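Local coordinates for bifunctional protein PutA (Bdellovibrio bacteriovorus, PDB 5UR2), which probably carries out both steps of proline oxidation to glutamate, pairing a flavin-dependent proline dehydrogenase with an NAD-dependent glutamate semialdehyde dehydrogenase, at residues 122-127 with 166-171; 139-144 with 401-406; 160-165 with 193-198. One frame throughout, in Å; residues are numbered along the deposited sequence.

Contact 1 (122-127 with 166-171); sequences SPDEAL and VTWLAK
Trp168 reaches across from its helix and pushes the six-membered half of its indole against the first turn of helix 123-135. The reach comes from its first torsion: CG lies anti to the backbone N (chi1 170°), which swings the ring out of its own helix toward Pro123, Asp124 and Leu127. Trp168 CH2 comes within 3.2 Å of the carbonyl oxygen Pro123 O, and Trp168 CZ3 rests 3.5 Å from Pro123 CB. Leu127 crowds the same corner: its CB is 3.8 Å from Trp168 CH2, and its CD2 lies near CZ2 and CH2 of the indole. Asp124 takes a different route. With its CG beside the backbone N, the carboxylate folds over one face of the indole, and OD2 sits 3.7 Å above the ring plane, displaced toward the rim; the two planes are inclined by 30°. No hydrogen bond joins the segments, so the contact rests on packing around the indole. Leu127 also sends CD1 to Leu169 CD2, 4.0 Å away, the two leucine branches lying alongside one another and pointing opposite ways.

The turn that receives the tryptophan is fixed by its own N-cap: Ser122 OG accepts from Glu125 N at 3.1 Å. The two helix segments run nearly in the same direction, 26° apart, but their axes stay 11.6 Å from each other, a gap that the large indole spans. The contact lies at the protein surface, away from the flavin. Toward the barrel, Pro123 and Ala126 lean on Val406 of strand 400-406, and Pro123 also touches Leu165 one turn back along helix 152-173. Elsewhere on helix 152-173, Val166 and Thr167 touch Leu228 of helix 211-232, the next helix in the outer layer of the barrel.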
loop_
_atom_site.group_PDB
_atom_site.type_symbol
_atom_site.label_atom_id
_atom_site.label_comp_id
_atom_site.label_asym_id
_atom_site.label_seq_id
_atom_site.Cartn_x
_atom_site.Cartn_y
_atom_site.Cartn_z
ATOM N N SER B 122 56.228 0.104 15.735
ATOM C CA SER B 122 57.136 1.074 15.153
ATOM C C SER B 122 58.248 0.329 14.436
ATOM O O SER B 122 58.506 -0.846 14.728
ATOM C CB SER B 122 57.733 1.980 16.238
ATOM O OG SER B 122 58.536 1.224 17.136
ATOM N N PRO B 123 58.945 0.990 13.511
ATOM C CA PRO B 123 60.098 0.332 12.883
ATOM C C PRO B 123 61.127 -0.134 13.889
ATOM O O PRO B 123 61.696 -1.218 13.719
ATOM C CB PRO B 123 60.646 1.419 11.952
ATOM C CG PRO B 123 59.424 2.206 11.586
ATOM C CD PRO B 123 58.582 2.245 12.829
ATOM N N ASP B 124 61.349 0.635 14.959
ATOM C CA ASP B 124 62.294 0.222 15.993
ATOM C C ASP B 124 61.853 -1.078 16.654
ATOM O O ASP B 124 62.662 -1.995 16.849
ATOM C CB ASP B 124 62.455 1.332 17.034
ATOM C CG ASP B 124 63.496 2.355 16.632
ATOM O OD1 ASP B 124 64.609 2.322 17.201
ATOM O OD2 ASP B 124 63.213 3.179 15.732
ATOM N N GLU B 125 60.561 -1.180 16.997
ATOM C CA GLU B 125 60.073 -2.401 17.622
ATOM C C GLU B 125 60.121 -3.578 16.649
ATOM O O GLU B 125 60.409 -4.709 17.066
ATOM C CB GLU B 125 58.653 -2.185 18.166
ATOM N N ALA B 126 59.910 -3.321 15.345
ATOM C CA ALA B 126 59.836 -4.395 14.350
ATOM C C ALA B 126 61.204 -4.957 13.980
ATOM O O ALA B 126 61.300 -6.121 13.567
ATOM C CB ALA B 126 59.140 -3.904 13.079
ATOM N N LEU B 127 62.253 -4.148 14.095
ATOM C CA LEU B 127 63.579 -4.536 13.617
ATOM C C LEU B 127 64.057 -5.889 14.135
ATOM O O LEU B 127 64.487 -6.716 13.315
ATOM C CB LEU B 127 64.578 -3.425 13.956
ATOM C CG LEU B 127 65.989 -3.766 13.475
ATOM C CD1 LEU B 127 66.041 -3.925 11.946
ATOM C CD2 LEU B 127 66.988 -2.729 13.968
ATOM N N VAL B 166 62.861 4.113 5.028
ATOM C CA VAL B 166 63.818 3.637 4.031
ATOM C C VAL B 166 65.245 3.999 4.435
ATOM O O VAL B 166 66.156 3.168 4.361
ATOM C CB VAL B 166 63.468 4.193 2.641
ATOM C CG1 VAL B 166 64.604 3.931 1.665
ATOM C CG2 VAL B 166 62.183 3.570 2.150
ATOM N N THR B 167 65.462 5.244 4.871
ATOM C CA THR B 167 66.810 5.663 5.253
ATOM C C THR B 167 67.309 4.846 6.436
ATOM O O THR B 167 68.433 4.329 6.429
ATOM C CB THR B 167 66.831 7.165 5.566
ATOM O OG1 THR B 167 66.464 7.908 4.396
ATOM C CG2 THR B 167 68.234 7.616 6.014
ATOM N N TRP B 168 66.465 4.691 7.452
ATOM C CA TRP B 168 66.874 4.037 8.690
ATOM C C TRP B 168 67.075 2.526 8.515
ATOM O O TRP B 168 68.020 1.957 9.074
ATOM C CB TRP B 168 65.834 4.354 9.763
ATOM C CG TRP B 168 65.977 3.592 10.998
ATOM C CD1 TRP B 168 66.759 3.907 12.067
ATOM C CD2 TRP B 168 65.296 2.383 11.331
ATOM N NE1 TRP B 168 66.612 2.961 13.048
ATOM C CE2 TRP B 168 65.720 2.011 12.622
ATOM C CE3 TRP B 168 64.364 1.579 10.664
ATOM C CZ2 TRP B 168 65.250 0.862 13.263
ATOM C CZ3 TRP B 168 63.900 0.436 11.296
ATOM C CH2 TRP B 168 64.346 0.087 12.585
ATOM N N LEU B 169 66.191 1.849 7.766
ATOM C CA LEU B 169 66.360 0.408 7.550
ATOM C C LEU B 169 67.562 0.105 6.658
ATOM O O LEU B 169 68.308 -0.850 6.916
ATOM C CB LEU B 169 65.094 -0.208 6.962
ATOM C CG LEU B 169 64.353 -1.185 7.868
ATOM C CD1 LEU B 169 63.208 -1.863 7.123
ATOM C CD2 LEU B 169 65.332 -2.217 8.405
ATOM N N ALA B 170 67.753 0.885 5.591
ATOM C CA ALA B 170 68.951 0.702 4.776
ATOM C C ALA B 170 70.212 0.884 5.618
ATOM O O ALA B 170 71.165 0.099 5.504
ATOM C CB ALA B 170 68.952 1.674 3.592
ATOM N N LYS B 171 70.207 1.881 6.509
ATOM C CA LYS B 171 71.368 2.143 7.353
ATOM C C LYS B 171 71.666 0.961 8.271
ATOM O O LYS B 171 72.817 0.535 8.391
ATOM C CB LYS B 171 71.153 3.422 8.163
ATOM C CG LYS B 171 72.327 3.780 9.101
ATOM C CD LYS B 171 73.659 3.924 8.353
ATOM C CE LYS B 171 73.631 5.058 7.328
ATOM N NZ LYS B 171 74.875 5.082 6.493
#

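Contact 2 (139-144 with 401-406); sequences TFTVDI and REYAPV. With P5F (N-propargylglycine-modified flavin adenine dinucleotide), chain F.
Tyr403 and Asp143 meet on the flavin-facing side of two paired parallel strands, Tyr403 OH lying 3.0 Å from Asp143 OD2, with the carboxylate and ring planes 26° apart. A chi1 near 180° (-171°) throws the tyrosine ring away from its own backbone nitrogen and carries it past Thr141, whose CG2 is 3.7 Å from Tyr403 CD1. The ring also borders the modified flavin: Tyr403 OH approaches C21 of the inactivator-derived chain to 3.4 Å, and the same hydroxyl is hydrogen-bonded to Lys198 NZ.

At the other end of the same face, Arg401 bends at chi3 and turns back over the neighbouring strand. Its NH1 donates to Phe140 O at 2.8 Å; the acceptor is in the guanidinium plane, although the donor stands above the carbonyl plane. Thr139 CG2 sits over one face of the guanidinium, displaced toward its rim, and a salt bridge from NE to Glu378 further restrains the group.

Behind these side chains, five backbone hydrogen bonds hold the strands in register. Asp143 N gives to Ala404 O at 3.1 Å and Val406 N to Asp143 O at 2.9 Å, bracketing the aspartate beside the tyrosine. On the outward face, Val142 CG1 packs on Val406 CG2 at 3.7 Å.

Strands 138-144 and 400-406 are the first and last of the eight-stranded parallel barrel, so their pairing closes it. Leu130 of helix 123-135 covers Phe140, Val142 and Ala404, Leu165 and Leu169 of helix 152-173 add to this cover, and strands 194-197 and 379-382 continue the sheet beyond the pair.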
loop_
_atom_site.group_PDB
_atom_site.type_symbol
_atom_site.label_atom_id
_atom_site.label_comp_id
_atom_site.label_asym_id
_atom_site.label_seq_id
_atom_site.Cartn_x
_atom_site.Cartn_y
_atom_site.Cartn_z
ATOM N N THR B 139 63.062 -13.507 4.317
ATOM C CA THR B 139 63.196 -12.061 4.244
ATOM C C THR B 139 61.819 -11.428 4.450
ATOM O O THR B 139 60.880 -12.091 4.908
ATOM C CB THR B 139 63.878 -11.651 2.924
ATOM O OG1 THR B 139 63.975 -10.222 2.860
ATOM C CG2 THR B 139 63.114 -12.158 1.720
ATOM N N PHE B 140 61.680 -10.149 4.102
ATOM C CA PHE B 140 60.519 -9.387 4.528
ATOM C C PHE B 140 60.234 -8.289 3.516
ATOM O O PHE B 140 61.091 -7.922 2.711
ATOM C CB PHE B 140 60.752 -8.767 5.918
ATOM C CG PHE B 140 61.862 -7.732 5.948
ATOM C CD1 PHE B 140 61.606 -6.398 5.597
ATOM C CD2 PHE B 140 63.159 -8.090 6.295
ATOM C CE1 PHE B 140 62.627 -5.448 5.611
ATOM C CE2 PHE B 140 64.187 -7.148 6.311
ATOM C CZ PHE B 140 63.928 -5.832 5.978
ATOM N N THR B 141 59.027 -7.742 3.593
ATOM C CA THR B 141 58.726 -6.447 3.002
ATOM C C THR B 141 57.941 -5.676 4.046
ATOM O O THR B 141 56.978 -6.209 4.606
ATOM C CB THR B 141 57.960 -6.552 1.671
ATOM O OG1 THR B 141 57.766 -5.236 1.131
ATOM C CG2 THR B 141 56.598 -7.244 1.830
ATOM N N VAL B 142 58.411 -4.447 4.382
ATOM C CA VAL B 142 57.813 -3.667 5.463
ATOM C C VAL B 142 56.721 -2.759 4.915
ATOM O O VAL B 142 56.899 -2.092 3.887
ATOM C CB VAL B 142 58.882 -2.857 6.219
ATOM C CG1 VAL B 142 58.215 -1.946 7.213
ATOM C CG2 VAL B 142 59.820 -3.787 6.957
ATOM N N ASP B 143 55.584 -2.716 5.614
ATOM C CA ASP B 143 54.489 -1.830 5.245
ATOM C C ASP B 143 54.004 -1.080 6.475
ATOM O O ASP B 143 53.812 -1.681 7.539
ATOM C CB ASP B 143 53.327 -2.595 4.609
ATOM C CG ASP B 143 52.159 -1.685 4.247
ATOM O OD1 ASP B 143 52.253 -0.941 3.241
ATOM O OD2 ASP B 143 51.151 -1.702 4.985
ATOM N N ILE B 144 53.825 0.230 6.337
ATOM C CA ILE B 144 53.374 1.072 7.440
ATOM C C ILE B 144 51.853 1.152 7.407
ATOM O O ILE B 144 51.273 1.788 6.525
ATOM C CB ILE B 144 54.002 2.467 7.369
ATOM C CG1 ILE B 144 55.524 2.334 7.356
ATOM C CG2 ILE B 144 53.567 3.308 8.565
ATOM C CD1 ILE B 144 56.250 3.619 7.068
ATOM N N ARG B 401 59.412 -14.509 1.455
ATOM C CA ARG B 401 59.361 -13.138 1.941
ATOM C C ARG B 401 58.076 -12.938 2.728
ATOM O O ARG B 401 56.987 -13.220 2.222
ATOM C CB ARG B 401 59.431 -12.138 0.784
ATOM C CG ARG B 401 59.430 -10.685 1.234
ATOM C CD ARG B 401 59.583 -9.699 0.053
ATOM N NE ARG B 401 60.662 -10.087 -0.840
ATOM C CZ ARG B 401 61.940 -9.782 -0.642
ATOM N NH1 ARG B 401 62.297 -9.076 0.422
ATOM N NH2 ARG B 401 62.863 -10.187 -1.504
ATOM N N GLU B 402 58.201 -12.452 3.961
ATOM C CA GLU B 402 57.045 -12.208 4.816
ATOM C C GLU B 402 56.610 -10.757 4.704
ATOM O O GLU B 402 57.419 -9.840 4.895
ATOM C CB GLU B 402 57.357 -12.523 6.277
ATOM C CG GLU B 402 57.356 -13.987 6.642
ATOM C CD GLU B 402 57.438 -14.178 8.142
ATOM O OE1 GLU B 402 58.499 -13.820 8.698
ATOM O OE2 GLU B 402 56.469 -14.682 8.755
ATOM N N TYR B 403 55.328 -10.561 4.412
ATOM C CA TYR B 403 54.711 -9.249 4.515
ATOM C C TYR B 403 54.698 -8.810 5.975
ATOM O O TYR B 403 54.116 -9.485 6.829
ATOM C CB TYR B 403 53.298 -9.307 3.946
ATOM C CG TYR B 403 52.650 -7.967 3.796
ATOM C CD1 TYR B 403 52.971 -7.132 2.726
ATOM C CD2 TYR B 403 51.701 -7.533 4.721
ATOM C CE1 TYR B 403 52.365 -5.887 2.588
ATOM C CE2 TYR B 403 51.090 -6.298 4.594
ATOM C CZ TYR B 403 51.420 -5.478 3.528
ATOM O OH TYR B 403 50.815 -4.242 3.408
ATOM N N ALA B 404 55.335 -7.679 6.263
ATOM C CA ALA B 404 55.653 -7.285 7.631
ATOM C C ALA B 404 54.940 -5.990 7.988
ATOM O O ALA B 404 55.486 -4.892 7.794
ATOM C CB ALA B 404 57.166 -7.140 7.796
ATOM N N PRO B 405 53.721 -6.062 8.508
ATOM C CA PRO B 405 53.022 -4.831 8.878
ATOM C C PRO B 405 53.637 -4.225 10.125
ATOM O O PRO B 405 54.039 -4.932 11.054
ATOM C CB PRO B 405 51.582 -5.290 9.137
ATOM C CG PRO B 405 51.518 -6.724 8.655
ATOM C CD PRO B 405 52.913 -7.253 8.788
ATOM N N VAL B 406 53.686 -2.898 10.128
ATOM C CA VAL B 406 54.160 -2.081 11.237
ATOM C C VAL B 406 53.115 -1.002 11.468
ATOM O O VAL B 406 52.684 -0.353 10.509
ATOM C CB VAL B 406 55.521 -1.435 10.912
ATOM C CG1 VAL B 406 56.014 -0.614 12.073
ATOM C CG2 VAL B 406 56.548 -2.487 10.520
HETATM P PA P5F F . 43.112 -18.679 -1.099
HETATM O O1A P5F F . 43.646 -19.798 -2.056
HETATM O O2A P5F F . 42.203 -19.074 -0.045
HETATM O O5B P5F F . 42.304 -17.600 -1.769
HETATM C C5B P5F F . 41.420 -16.701 -1.111
HETATM C C4B P5F F . 41.079 -15.560 -2.080
HETATM O O4B P5F F . 40.204 -15.940 -3.115
HETATM C C3B P5F F . 40.435 -14.339 -1.490
HETATM O O3B P5F F . 41.334 -13.526 -0.837
HETATM C C2B P5F F . 39.843 -13.687 -2.675
HETATM O O2B P5F F . 40.825 -12.969 -3.340
HETATM C C1B P5F F . 39.432 -14.842 -3.515
HETATM N N9A P5F F . 38.045 -15.208 -3.385
HETATM C C8A P5F F . 37.362 -15.572 -2.233
HETATM N N7A P5F F . 36.095 -15.857 -2.560
HETATM C C5A P5F F . 35.909 -15.704 -3.935
HETATM C C6A P5F F . 34.832 -15.837 -4.809
HETATM N N6A P5F F . 33.543 -16.247 -4.326
HETATM N N1A P5F F . 34.982 -15.584 -6.123
HETATM C C2A P5F F . 36.175 -15.201 -6.626
HETATM N N3A P5F F . 37.241 -15.034 -5.792
HETATM C C4A P5F F . 37.152 -15.275 -4.478
HETATM N N1 P5F F . 45.728 -8.227 -1.749
HETATM C C2 P5F F . 45.451 -7.068 -2.563
HETATM O O2 P5F F . 44.216 -6.976 -3.165
HETATM N N3 P5F F . 46.435 -6.044 -2.752
HETATM C C4 P5F F . 47.716 -6.113 -2.150
HETATM O O4 P5F F . 48.630 -5.076 -2.377
HETATM C C4X P5F F . 48.007 -7.331 -1.283
HETATM N N5 P5F F . 49.240 -7.442 -0.506
HETATM C C5X P5F F . 49.611 -8.804 -0.076
HETATM C C6 P5F F . 51.042 -9.129 0.214
HETATM C C7 P5F F . 51.413 -10.457 0.543
HETATM C C7M P5F F . 52.864 -10.772 0.832
HETATM C C8 P5F F . 50.430 -11.491 0.597
HETATM C C8M P5F F . 50.789 -12.914 0.939
HETATM C C9 P5F F . 49.074 -11.192 0.322
HETATM C C9A P5F F . 48.675 -9.798 -0.021
HETATM N N10 P5F F . 47.275 -9.497 -0.328
HETATM C C10 P5F F . 47.028 -8.321 -1.114
HETATM C "C1'" P5F F . 46.165 -10.436 -0.029
HETATM C "C2'" P5F F . 45.997 -11.508 -1.107
HETATM O "O2'" P5F F . 45.540 -10.904 -2.257
HETATM C "C3'" P5F F . 45.058 -12.657 -0.733
HETATM O "O3'" P5F F . 43.797 -12.141 -0.527
HETATM C "C4'" P5F F . 45.450 -13.430 0.518
HETATM O "O4'" P5F F . 46.830 -13.353 0.630
HETATM C "C5'" P5F F . 44.911 -14.870 0.601
HETATM O "O5'" P5F F . 44.939 -15.565 -0.630
HETATM P P P5F F . 45.364 -17.118 -0.825
HETATM O O1P P5F F . 45.991 -17.543 -2.207
HETATM O O2P P5F F . 46.230 -17.334 0.472
HETATM O O3P P5F F . 44.060 -17.924 -0.236
HETATM C C21 P5F F . 48.658 -5.480 1.125
HETATM C C22 P5F F . 49.062 -6.446 0.271
HETATM C C23 P5F F . 48.338 -4.058 0.633
#

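Contact 3 (160-165 with 193-198); sequences NKYMEL and VNVSVK. With P5F (N-propargylglycine-modified flavin adenine dinucleotide), chain F.
The phenol of Tyr162 is the main bump of this contact, projecting from helix 152-173 onto strand 194-197 between two valines. Its ring enters with Tyr162 CE1 3.6 Å from Val197 CG2, the tyrosine and valine running alongside each other head to tail, while Val195 CG2 lies at the ring edge, 4.4 Å from Tyr162 CD1. The hydroxyl goes further in and donates to the backbone: Tyr162 OH is 2.6 Å from Ser196 O, a short bond lying in the carbonyl plane. The same OH also accepts from Ile144 N, so two partners on neighbouring strands fix the end of the phenol in this buried place.

One turn on, Leu165 supplies a second, smaller bump. Its chi1 of 173° stretches the side chain out from the helix, and Leu165 CD2 extends alongside Val195 to meet Val195 CG1 at 4.0 Å. Val195 is thus wedged between leucine and tyrosine, one methyl turned to each, and Val166 of the same helix also touches it. Helix and strand segments run almost antiparallel, at 173°.

Ser196 points the other way, into the barrel, where its OG is hydrogen-bonded to Thr141 OG1 and Arg300 NH2. Farther along the segment, Lys198 also turns inward through a chain bent at chi2, and its NZ is covalently joined to C23 of the modified flavin, 1.4 Å away. The arrangement is that of a beta-alpha-beta unit in a TIM barrel, with helix 152-173 crossing over between two adjacent parallel strands; hydrophobic side chains pack in the layer between helix and sheet, and the C-terminal end of the second strand delivers a lysine to the flavin site, here captured in its inactivated, cross-linked state.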
loop_
_atom_site.group_PDB
_atom_site.type_symbol
_atom_site.label_atom_id
_atom_site.label_comp_id
_atom_site.label_asym_id
_atom_site.label_seq_id
_atom_site.Cartn_x
_atom_site.Cartn_y
_atom_site.Cartn_z
ATOM N N ASN B 160 56.554 11.261 5.062
ATOM C CA ASN B 160 57.716 11.368 5.934
ATOM C C ASN B 160 58.020 10.039 6.611
ATOM O O ASN B 160 59.188 9.660 6.740
ATOM C CB ASN B 160 57.488 12.469 6.971
ATOM C CG ASN B 160 57.472 13.851 6.350
ATOM O OD1 ASN B 160 58.047 14.069 5.280
ATOM N ND2 ASN B 160 56.791 14.789 7.004
ATOM N N LYS B 161 56.980 9.308 7.031
ATOM C CA LYS B 161 57.201 7.995 7.633
ATOM C C LYS B 161 57.980 7.081 6.698
ATOM O O LYS B 161 58.910 6.390 7.131
ATOM C CB LYS B 161 55.871 7.343 8.010
ATOM C CG LYS B 161 55.303 7.793 9.324
ATOM C CD LYS B 161 54.082 6.962 9.673
ATOM C CE LYS B 161 53.461 7.406 10.987
ATOM N NZ LYS B 161 52.397 6.466 11.449
ATOM N N TYR B 162 57.631 7.076 5.406
ATOM C CA TYR B 162 58.326 6.195 4.473
ATOM C C TYR B 162 59.755 6.650 4.223
ATOM O O TYR B 162 60.679 5.824 4.239
ATOM C CB TYR B 162 57.550 6.092 3.165
ATOM C CG TYR B 162 56.620 4.925 3.248
ATOM C CD1 TYR B 162 57.045 3.657 2.887
ATOM C CD2 TYR B 162 55.349 5.068 3.770
ATOM C CE1 TYR B 162 56.216 2.572 3.010
ATOM C CE2 TYR B 162 54.521 3.985 3.901
ATOM C CZ TYR B 162 54.952 2.741 3.514
ATOM O OH TYR B 162 54.115 1.659 3.642
ATOM N N MET B 163 59.966 7.959 4.042
ATOM C CA MET B 163 61.325 8.461 3.850
ATOM C C MET B 163 62.213 8.090 5.033
ATOM O O MET B 163 63.356 7.668 4.847
ATOM C CB MET B 163 61.314 9.977 3.647
ATOM C CG MET B 163 60.557 10.499 2.411
ATOM S SD MET B 163 61.265 10.018 0.813
ATOM C CE MET B 163 62.675 11.112 0.672
ATOM N N GLU B 164 61.702 8.236 6.260
ATOM C CA GLU B 164 62.491 7.864 7.432
ATOM C C GLU B 164 62.703 6.358 7.497
ATOM O O GLU B 164 63.799 5.899 7.839
ATOM C CB GLU B 164 61.816 8.356 8.712
ATOM C CG GLU B 164 61.876 9.856 8.917
ATOM C CD GLU B 164 60.764 10.360 9.826
ATOM O OE1 GLU B 164 60.075 9.511 10.435
ATOM O OE2 GLU B 164 60.577 11.598 9.922
ATOM N N LEU B 165 61.666 5.571 7.179
ATOM C CA LEU B 165 61.794 4.117 7.223
ATOM C C LEU B 165 62.881 3.633 6.276
ATOM O O LEU B 165 63.737 2.830 6.664
ATOM C CB LEU B 165 60.466 3.434 6.889
ATOM C CG LEU B 165 60.570 1.903 6.760
ATOM C CD1 LEU B 165 60.922 1.268 8.091
ATOM C CD2 LEU B 165 59.288 1.287 6.227
ATOM N N VAL B 193 66.647 -4.985 1.937
ATOM C CA VAL B 193 65.575 -4.188 2.516
ATOM C C VAL B 193 64.532 -3.939 1.438
ATOM O O VAL B 193 64.873 -3.574 0.310
ATOM C CB VAL B 193 66.097 -2.858 3.088
ATOM C CG1 VAL B 193 64.925 -1.977 3.538
ATOM C CG2 VAL B 193 67.048 -3.117 4.232
ATOM N N ASN B 194 63.267 -4.142 1.791
ATOM C CA ASN B 194 62.155 -4.142 0.848
ATOM C C ASN B 194 60.988 -3.463 1.548
ATOM O O ASN B 194 60.601 -3.888 2.639
ATOM C CB ASN B 194 61.826 -5.587 0.436
ATOM C CG ASN B 194 60.787 -5.687 -0.686
ATOM O OD1 ASN B 194 59.700 -5.107 -0.605
ATOM N ND2 ASN B 194 61.107 -6.469 -1.720
ATOM N N VAL B 195 60.446 -2.397 0.958
ATOM C CA VAL B 195 59.316 -1.710 1.570
ATOM C C VAL B 195 58.161 -1.673 0.574
ATOM O O VAL B 195 58.358 -1.637 -0.646
ATOM C CB VAL B 195 59.656 -0.281 2.077
ATOM C CG1 VAL B 195 60.907 -0.298 2.947
ATOM C CG2 VAL B 195 59.761 0.731 0.935
ATOM N N SER B 196 56.944 -1.742 1.116
ATOM C CA SER B 196 55.709 -1.682 0.352
ATOM C C SER B 196 54.981 -0.398 0.691
ATOM O O SER B 196 54.906 -0.016 1.864
ATOM C CB SER B 196 54.796 -2.874 0.648
ATOM O OG SER B 196 55.375 -4.077 0.171
ATOM N N VAL B 197 54.430 0.242 -0.343
ATOM C CA VAL B 197 53.808 1.555 -0.277
ATOM C C VAL B 197 52.363 1.523 -0.769
ATOM O O VAL B 197 52.073 0.935 -1.811
ATOM C CB VAL B 197 54.627 2.569 -1.107
ATOM C CG1 VAL B 197 53.997 3.957 -1.045
ATOM C CG2 VAL B 197 56.064 2.619 -0.610
ATOM N N LYS B 198 51.468 2.186 -0.037
ATOM C CA LYS B 198 50.054 2.275 -0.414
ATOM C C LYS B 198 49.881 3.615 -1.095
ATOM O O LYS B 198 50.124 4.687 -0.478
ATOM C CB LYS B 198 49.125 2.093 0.787
ATOM C CG LYS B 198 48.241 0.854 0.906
ATOM C CD LYS B 198 48.753 -0.453 1.483
ATOM C CE LYS B 198 48.089 -1.738 1.008
ATOM N NZ LYS B 198 48.591 -3.035 1.479
HETATM P PA P5F F . 43.112 -18.679 -1.099
HETATM O O1A P5F F . 43.646 -19.798 -2.056
HETATM O O2A P5F F . 42.203 -19.074 -0.045
HETATM O O5B P5F F . 42.304 -17.600 -1.769
HETATM C C5B P5F F . 41.420 -16.701 -1.111
HETATM C C4B P5F F . 41.079 -15.560 -2.080
HETATM O O4B P5F F . 40.204 -15.940 -3.115
HETATM C C3B P5F F . 40.435 -14.339 -1.490
HETATM O O3B P5F F . 41.334 -13.526 -0.837
HETATM C C2B P5F F . 39.843 -13.687 -2.675
HETATM O O2B P5F F . 40.825 -12.969 -3.340
HETATM C C1B P5F F . 39.432 -14.842 -3.515
HETATM N N9A P5F F . 38.045 -15.208 -3.385
HETATM C C8A P5F F . 37.362 -15.572 -2.233
HETATM N N7A P5F F . 36.095 -15.857 -2.560
HETATM C C5A P5F F . 35.909 -15.704 -3.935
HETATM C C6A P5F F . 34.832 -15.837 -4.809
HETATM N N6A P5F F . 33.543 -16.247 -4.326
HETATM N N1A P5F F . 34.982 -15.584 -6.123
HETATM C C2A P5F F . 36.175 -15.201 -6.626
HETATM N N3A P5F F . 37.241 -15.034 -5.792
HETATM C C4A P5F F . 37.152 -15.275 -4.478
HETATM N N1 P5F F . 45.728 -8.227 -1.749
HETATM C C2 P5F F . 45.451 -7.068 -2.563
HETATM O O2 P5F F . 44.216 -6.976 -3.165
HETATM N N3 P5F F . 46.435 -6.044 -2.752
HETATM C C4 P5F F . 47.716 -6.113 -2.150
HETATM O O4 P5F F . 48.630 -5.076 -2.377
HETATM C C4X P5F F . 48.007 -7.331 -1.283
HETATM N N5 P5F F . 49.240 -7.442 -0.506
HETATM C C5X P5F F . 49.611 -8.804 -0.076
HETATM C C6 P5F F . 51.042 -9.129 0.214
HETATM C C7 P5F F . 51.413 -10.457 0.543
HETATM C C7M P5F F . 52.864 -10.772 0.832
HETATM C C8 P5F F . 50.430 -11.491 0.597
HETATM C C8M P5F F . 50.789 -12.914 0.939
HETATM C C9 P5F F . 49.074 -11.192 0.322
HETATM C C9A P5F F . 48.675 -9.798 -0.021
HETATM N N10 P5F F . 47.275 -9.497 -0.328
HETATM C C10 P5F F . 47.028 -8.321 -1.114
HETATM C "C1'" P5F F . 46.165 -10.436 -0.029
HETATM C "C2'" P5F F . 45.997 -11.508 -1.107
HETATM O "O2'" P5F F . 45.540 -10.904 -2.257
HETATM C "C3'" P5F F . 45.058 -12.657 -0.733
HETATM O "O3'" P5F F . 43.797 -12.141 -0.527
HETATM C "C4'" P5F F . 45.450 -13.430 0.518
HETATM O "O4'" P5F F . 46.830 -13.353 0.630
HETATM C "C5'" P5F F . 44.911 -14.870 0.601
HETATM O "O5'" P5F F . 44.939 -15.565 -0.630
HETATM P P P5F F . 45.364 -17.118 -0.825
HETATM O O1P P5F F . 45.991 -17.543 -2.207
HETATM O O2P P5F F . 46.230 -17.334 0.472
HETATM O O3P P5F F . 44.060 -17.924 -0.236
HETATM C C21 P5F F . 48.658 -5.480 1.125
HETATM C C22 P5F F . 49.062 -6.446 0.271
HETATM C C23 P5F F . 48.338 -4.058 0.633
#

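From the N terminus, helix 123-135 leads into strand 138-144, helix 152-173 and then strand 194-197. Contact 1 closes a loop of 38 residues between the first and second of these helices, spanning the first barrel strand. Contact 3 closes a shorter one, from helix 152-173 to the next strand; it shares that helix with contact 1 and crosses it, since their segments alternate along the chain. Contact 2 makes the long return, 256 residues, from the first strand to the last; it encloses contact 3 and crosses contact 1. Together they tie the barrel's closing seam to its outer helices, and contacts 2 and 3 converge on the modified flavin, where Tyr403 and Lys198 meet.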